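Side-chain contacts in N5-Carboxyaminoimidazole ribonucleotide synthetase (PDB 3ORQ), which catalyses the ATP-dependent carboxylation of 5-aminoimidazole ribonucleotide with bicarbonate, giving N5-carboxyaminoimidazole ribonucleotide in purine biosynthesis: residues G101-A104 and I105-Q109; R111-E114 and K115-L118; T234-A237 and K238-V241. All blocks are in the same frame, centred on the assembly; numbering follows the deposited sequence.

In the fold
Each contact covers about two turns of a helix, contact 1 including the N-terminal cap, and the three are met in series along the chain. Contacts 1 and 2 lie on helices 103-109 and 111-120, which follow each other directly; their centres are 11 Å apart, and Leu107 and Leu108 of contact 1 pack on Thr113, Glu114 and Thr117 of contact 2. Contact 2 reaches the nucleotide: Arg111 binds ADP, and its side chain is about 7 Å from the magnesium ion. Contact 1 stands further back, the Leu108 side chain about 11 Å from ADP. Contact 3, on helix 234-245 of the ATP-grasp domain, touches neither; its nearest atoms are about 7 Å from contact 2 and about 11 Å from contact 1.

Contact 1: G101-A104 and I105-Q109; sequences GYQA and IQLLQ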
# COMPACT_ATOMS: atom_id res chain seq x y z
N GLY A 101 11.40 21.52 9.81
CA GLY A 101 11.99 22.90 9.88
C GLY A 101 11.76 23.62 8.57
O GLY A 101 10.93 23.18 7.74
N TYR A 102 12.44 24.74 8.36
CA TYR A 102 12.29 25.53 7.13
C TYR A 102 13.63 25.66 6.38
O TYR A 102 13.66 26.12 5.25
CB TYR A 102 11.72 26.93 7.43
CG TYR A 102 12.67 27.77 8.25
CD1 TYR A 102 12.77 27.57 9.64
CD2 TYR A 102 13.53 28.69 7.65
CE1 TYR A 102 13.66 28.30 10.41
CE2 TYR A 102 14.43 29.44 8.43
CZ TYR A 102 14.48 29.23 9.81
OH TYR A 102 15.37 29.95 10.60
N GLN A 103 14.71 25.24 7.00
CA GLN A 103 16.04 25.42 6.40
C GLN A 103 16.16 24.63 5.09
O GLN A 103 16.69 25.14 4.10
CB GLN A 103 17.15 25.01 7.38
CG GLN A 103 18.55 25.22 6.83
CD GLN A 103 19.62 24.44 7.60
OE1 GLN A 103 19.34 23.36 8.11
NE2 GLN A 103 20.86 24.97 7.64
N ALA A 104 15.72 23.38 5.11
CA ALA A 104 15.86 22.53 3.94
C ALA A 104 15.20 23.24 2.78
O ALA A 104 15.82 23.46 1.74
CB ALA A 104 15.23 21.16 4.17
N ILE A 105 13.94 23.64 2.98
CA ILE A 105 13.17 24.29 1.94
C ILE A 105 13.79 25.57 1.49
O ILE A 105 13.97 25.74 0.30
CB ILE A 105 11.73 24.58 2.37
CG1 ILE A 105 10.93 23.28 2.48
CG2 ILE A 105 11.08 25.55 1.39
CD1 ILE A 105 10.51 22.64 1.15
N GLN A 106 14.09 26.48 2.42
CA GLN A 106 14.68 27.79 2.09
C GLN A 106 15.86 27.64 1.14
O GLN A 106 15.99 28.35 0.13
CB GLN A 106 15.16 28.49 3.37
CG GLN A 106 16.00 29.78 3.15
CD GLN A 106 16.81 30.20 4.41
OE1 GLN A 106 16.50 29.82 5.55
NE2 GLN A 106 17.85 31.00 4.19
N LEU A 107 16.73 26.71 1.49
CA LEU A 107 18.03 26.62 0.92
C LEU A 107 17.97 25.83 -0.40
O LEU A 107 18.66 26.17 -1.36
CB LEU A 107 18.91 25.97 1.96
CG LEU A 107 20.40 25.86 1.78
CD1 LEU A 107 21.03 25.52 3.14
CD2 LEU A 107 20.64 24.77 0.74
N LEU A 108 17.11 24.80 -0.46
CA LEU A 108 16.99 24.01 -1.68
C LEU A 108 16.04 24.54 -2.75
O LEU A 108 16.01 24.00 -3.84
CB LEU A 108 16.68 22.54 -1.36
CG LEU A 108 17.70 21.93 -0.38
CD1 LEU A 108 17.22 20.59 0.15
CD2 LEU A 108 19.13 21.88 -0.96
N GLN A 109 15.27 25.58 -2.43
CA GLN A 109 14.33 26.22 -3.37
C GLN A 109 15.10 26.86 -4.50
O GLN A 109 14.67 26.88 -5.65
CB GLN A 109 13.60 27.36 -2.67
CG GLN A 109 12.26 27.04 -2.12
CD GLN A 109 11.65 28.21 -1.38
OE1 GLN A 109 10.43 28.24 -1.17
NE2 GLN A 109 12.49 29.17 -0.97
O HOH W 1 12.54 22.57 5.45
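Tyr102 and Gln106 lie side by side across the first turn of helix 103-109, in the preATP-grasp domain, with Tyr102 at the N-cap position. Its carbonyl O accepts a hydrogen bond from the amide N of Gln106 at 2.9 Å with an N-H...O angle of 171°, so the first helical bond is nearly straight. The tightly packed side belongs to Ala104, Ile105 and Leu108. Ala104 and Ile105 rest on Tyr79 of strand 76-79, while Leu108 lies over its own turn, CG 3.2 Å from Ala104 O, and meets Phe250 and Pro273 beyond the helix. A water accepts a hydrogen bond from Ile105 N, with 3.0 Å between water O and Ile105 N, and probably donates to Gly101 O.

The Tyr102-Gln106 side is looser, and Gln106 is exposed. The Tyr102 side chain also touches Leu89 and Lys90 of helix 86-95. Gln106 has CG anti to its own N (chi1 171°) and an extended chain, which lays it beside the tyrosine, pointing the same way. Ring and amide planes are only 8° apart, yet the approach is oblique: Gln106 OE1 comes 3.6 Å from Tyr102 CE2.

Contact 2: R111-E114 and K115-L118; sequences RLTE and KETL. With ADP (adenosine-5'-diphosphate), chain D.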
# COMPACT_ATOMS: atom_id res chain seq x y z
N ARG A 111 18.43 27.23 -6.70
CA ARG A 111 19.62 26.56 -7.27
C ARG A 111 20.97 27.14 -6.86
O ARG A 111 21.91 26.40 -6.62
CB ARG A 111 19.55 26.54 -8.80
CG ARG A 111 18.42 25.70 -9.38
CD ARG A 111 18.76 25.31 -10.78
NE ARG A 111 17.64 24.67 -11.47
CZ ARG A 111 17.42 23.37 -11.50
NH1 ARG A 111 18.22 22.55 -10.84
NH2 ARG A 111 16.38 22.88 -12.16
N LEU A 112 21.08 28.47 -6.80
CA LEU A 112 22.34 29.09 -6.38
C LEU A 112 22.67 28.75 -4.93
O LEU A 112 23.80 28.39 -4.60
CB LEU A 112 22.31 30.61 -6.55
CG LEU A 112 23.53 31.40 -6.07
CD1 LEU A 112 24.83 30.91 -6.73
CD2 LEU A 112 23.33 32.90 -6.31
N THR A 113 21.66 28.86 -4.07
CA THR A 113 21.86 28.59 -2.64
C THR A 113 22.15 27.11 -2.43
O THR A 113 22.98 26.74 -1.60
CB THR A 113 20.67 29.12 -1.81
OG1 THR A 113 20.60 30.54 -1.99
CG2 THR A 113 20.85 28.85 -0.35
N GLU A 114 21.51 26.28 -3.25
CA GLU A 114 21.71 24.84 -3.22
C GLU A 114 23.14 24.46 -3.60
O GLU A 114 23.78 23.65 -2.93
CB GLU A 114 20.73 24.17 -4.17
CG GLU A 114 20.92 22.67 -4.34
CD GLU A 114 19.74 22.02 -5.06
OE1 GLU A 114 19.20 22.61 -6.02
OE2 GLU A 114 19.34 20.90 -4.67
N LYS A 115 23.64 25.05 -4.69
CA LYS A 115 25.00 24.81 -5.14
C LYS A 115 26.02 25.31 -4.13
O LYS A 115 26.93 24.58 -3.78
CB LYS A 115 25.27 25.36 -6.55
CG LYS A 115 24.67 24.50 -7.65
CD LYS A 115 24.63 25.22 -8.99
CE LYS A 115 23.63 24.53 -9.95
NZ LYS A 115 23.95 23.09 -10.11
N GLU A 116 25.83 26.53 -3.62
CA GLU A 116 26.74 27.11 -2.63
C GLU A 116 26.86 26.20 -1.42
O GLU A 116 27.97 25.86 -1.00
CB GLU A 116 26.25 28.49 -2.18
CG GLU A 116 26.54 29.63 -3.15
CD GLU A 116 25.94 30.97 -2.70
OE1 GLU A 116 25.03 30.96 -1.83
OE2 GLU A 116 26.37 32.03 -3.21
N THR A 117 25.70 25.76 -0.91
CA THR A 117 25.67 24.94 0.29
C THR A 117 26.45 23.64 0.07
O THR A 117 27.24 23.23 0.93
CB THR A 117 24.23 24.61 0.72
OG1 THR A 117 23.51 25.82 0.94
CG2 THR A 117 24.23 23.78 1.99
N LEU A 118 26.21 23.01 -1.07
CA LEU A 118 26.88 21.76 -1.38
C LEU A 118 28.41 21.92 -1.40
O LEU A 118 29.15 21.17 -0.75
CB LEU A 118 26.36 21.20 -2.71
CG LEU A 118 24.89 20.79 -2.83
CD1 LEU A 118 24.54 20.34 -4.28
CD2 LEU A 118 24.53 19.71 -1.81
PB ADP D . 15.40 19.30 -12.85
O1B ADP D . 15.61 19.91 -11.49
O2B ADP D . 15.19 17.81 -12.95
O3B ADP D . 14.42 20.09 -13.67
PA ADP D . 18.19 18.91 -13.26
O1A ADP D . 19.13 20.04 -12.91
O2A ADP D . 18.01 17.78 -12.28
O3A ADP D . 16.76 19.54 -13.68
O5' ADP D . 18.62 18.25 -14.66
C5' ADP D . 17.77 17.35 -15.35
C4' ADP D . 18.62 16.46 -16.24
O4' ADP D . 19.39 17.25 -17.19
C3' ADP D . 19.63 15.63 -15.46
O3' ADP D . 19.12 14.38 -14.98
C2' ADP D . 20.73 15.41 -16.49
O2' ADP D . 20.49 14.23 -17.23
C1' ADP D . 20.67 16.64 -17.39
N9 ADP D . 21.71 17.54 -16.85
C8 ADP D . 21.49 18.53 -15.95
N7 ADP D . 22.65 19.15 -15.61
C5 ADP D . 23.62 18.55 -16.33
C6 ADP D . 25.09 18.74 -16.47
N6 ADP D . 25.71 19.70 -15.73
N1 ADP D . 25.75 17.90 -17.31
C2 ADP D . 25.11 16.94 -18.02
N3 ADP D . 23.78 16.71 -17.94
C4 ADP D . 23.01 17.48 -17.13
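Helix 111-120 starts at the nucleotide site, to which it contributes Arg111, and across its first turns Arg111 meets Lys115 and Thr113 meets Thr117. Lys115 N donates to Arg111 O at 2.9 Å, and the lysine's aliphatic chain passes over the same carbonyl, with CG 3.5 Å from Arg111 O. Their charged ends then part: Arg111 NH1 and Lys115 NZ are 5.8 Å apart, and each cation has an acidic neighbour, Glu186 in a salt bridge to Lys115 and Glu270 in a long, weak ion pair with Arg111.

Arg111 is extended from CG to NE and delivers its guanidinium to the nucleotide. Its NH2 donates to ADP O1B at 3.1 Å (N-H...O angle 159°), and the beta phosphorus lies in the guanidinium plane, at the edge.

Two residues on, Thr113 O is gripped twice, by Thr117 N at 3.0 Å and by Thr117 OG1 at 2.8 Å, from opposite faces of the carbonyl plane. Thr117 can do this because OG1 stands anti to its carbonyl carbon (chi1 -58°), turned back along the helix. Leu112 and Glu116 meet at an angle on another side, Leu112 CD1 4.0 Å from Glu116 OE2. Leu118 CG packs 3.1 Å from Glu114 O, while the Glu114 carboxylate is held by the backbone N of Ile271. With Lys151 and Gly159 also bonded to ADP, Arg111 forms part of the nucleotide site of an ATP-grasp ligase.

Contact 3: T234-A237 and K238-V241; sequences TAEA and KEQV
Thr234 meets Lys238 along one flank of helix 234-245, where the two side chains run side by side and point the same way. Thr234 CG2 touches Lys238 CE at 3.7 Å, a purely aliphatic contact made possible by the fully extended lysine chain, whose CG also passes 3.5 Å from Thr234 O. That carbonyl accepts a hydrogen bond from Lys238 N at 2.8 Å, with an N-H...O angle of 148°.

Ala235 offers its carbonyl to the next residue of the following turn: Glu239 N donates to Ala235 O at 3.1 Å, and the methylene CG of Glu239 lies 3.4 Å from the same oxygen. Ala235 and Glu239 are exposed in the assembly.

This stretch is regular alpha-helix, each carbonyl bonded to the amide four residues on, and it lies against strands 191-201, 207-218, 252-261 and 266-272 of the large antiparallel sheet, within the ATP-grasp range. Thr234 and Ala237 pack on Leu212 of strand 207-218, and Val241 packs on Phe209 of the same strand.

Glu236 is next. Its chain is extended, and its CG comes 4.1 Å from Glu239 OE1, the two side chains passing at an angle with carboxylate planes 59° apart. The charged ends stay separate, Glu236 OE2 being 5.7 Å from Glu239 OE1; a salt bridge from Glu236 to Lys233 would be expected to ease that repulsion. Gln240 N donates to Glu236 O, and the Gln240 side chain, bent at chi2 (-67°), turns towards Lys124, whose backbone N donates to its OE1.

Ala237 is buried; Val241 N donates to its O, and Val241 CG2 packs 3.4 Å from Ala237 O.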
# COMPACT_ATOMS: atom_id res chain seq x y z
N THR A 234 27.41 3.19 -3.89
CA THR A 234 26.71 3.31 -2.60
C THR A 234 27.57 3.99 -1.52
O THR A 234 27.18 5.02 -0.95
CB THR A 234 26.24 1.93 -2.09
OG1 THR A 234 25.30 1.40 -3.01
CG2 THR A 234 25.61 2.01 -0.73
N ALA A 235 28.75 3.42 -1.27
CA ALA A 235 29.61 3.93 -0.24
C ALA A 235 29.99 5.41 -0.49
O ALA A 235 29.94 6.23 0.44
CB ALA A 235 30.88 3.02 -0.08
N GLU A 236 30.37 5.75 -1.72
CA GLU A 236 30.75 7.14 -1.99
C GLU A 236 29.52 8.09 -1.90
O GLU A 236 29.59 9.22 -1.39
CB GLU A 236 31.46 7.25 -3.34
CG GLU A 236 32.06 8.63 -3.62
CD GLU A 236 32.81 8.73 -4.96
OE1 GLU A 236 32.94 7.70 -5.67
OE2 GLU A 236 33.28 9.83 -5.29
N ALA A 237 28.38 7.58 -2.36
CA ALA A 237 27.12 8.30 -2.21
C ALA A 237 26.79 8.54 -0.75
O ALA A 237 26.36 9.62 -0.39
CB ALA A 237 25.98 7.58 -2.95
N LYS A 238 27.06 7.58 0.11
CA LYS A 238 26.75 7.82 1.52
C LYS A 238 27.67 8.88 2.13
O LYS A 238 27.23 9.71 2.93
CB LYS A 238 26.79 6.54 2.34
CG LYS A 238 25.61 5.65 2.08
CD LYS A 238 25.73 4.35 2.92
CE LYS A 238 24.65 3.35 2.54
NZ LYS A 238 24.65 2.13 3.42
N GLU A 239 28.94 8.86 1.72
CA GLU A 239 29.91 9.83 2.23
C GLU A 239 29.42 11.23 1.90
O GLU A 239 29.54 12.13 2.74
CB GLU A 239 31.31 9.60 1.63
CG GLU A 239 32.04 8.33 2.15
CD GLU A 239 33.31 7.94 1.32
OE1 GLU A 239 33.55 8.48 0.21
OE2 GLU A 239 34.08 7.06 1.77
N GLN A 240 28.88 11.44 0.69
CA GLN A 240 28.41 12.75 0.34
C GLN A 240 27.20 13.13 1.19
O GLN A 240 27.09 14.28 1.62
CB GLN A 240 28.09 12.83 -1.15
CG GLN A 240 29.25 12.44 -2.03
CD GLN A 240 30.41 13.43 -1.92
OE1 GLN A 240 30.26 14.60 -2.28
NE2 GLN A 240 31.57 12.97 -1.40
N VAL A 241 26.29 12.19 1.43
CA VAL A 241 25.13 12.46 2.27
C VAL A 241 25.53 12.86 3.68
O VAL A 241 25.05 13.87 4.22
CB VAL A 241 24.15 11.27 2.31
CG1 VAL A 241 23.04 11.57 3.26
CG2 VAL A 241 23.54 11.03 0.90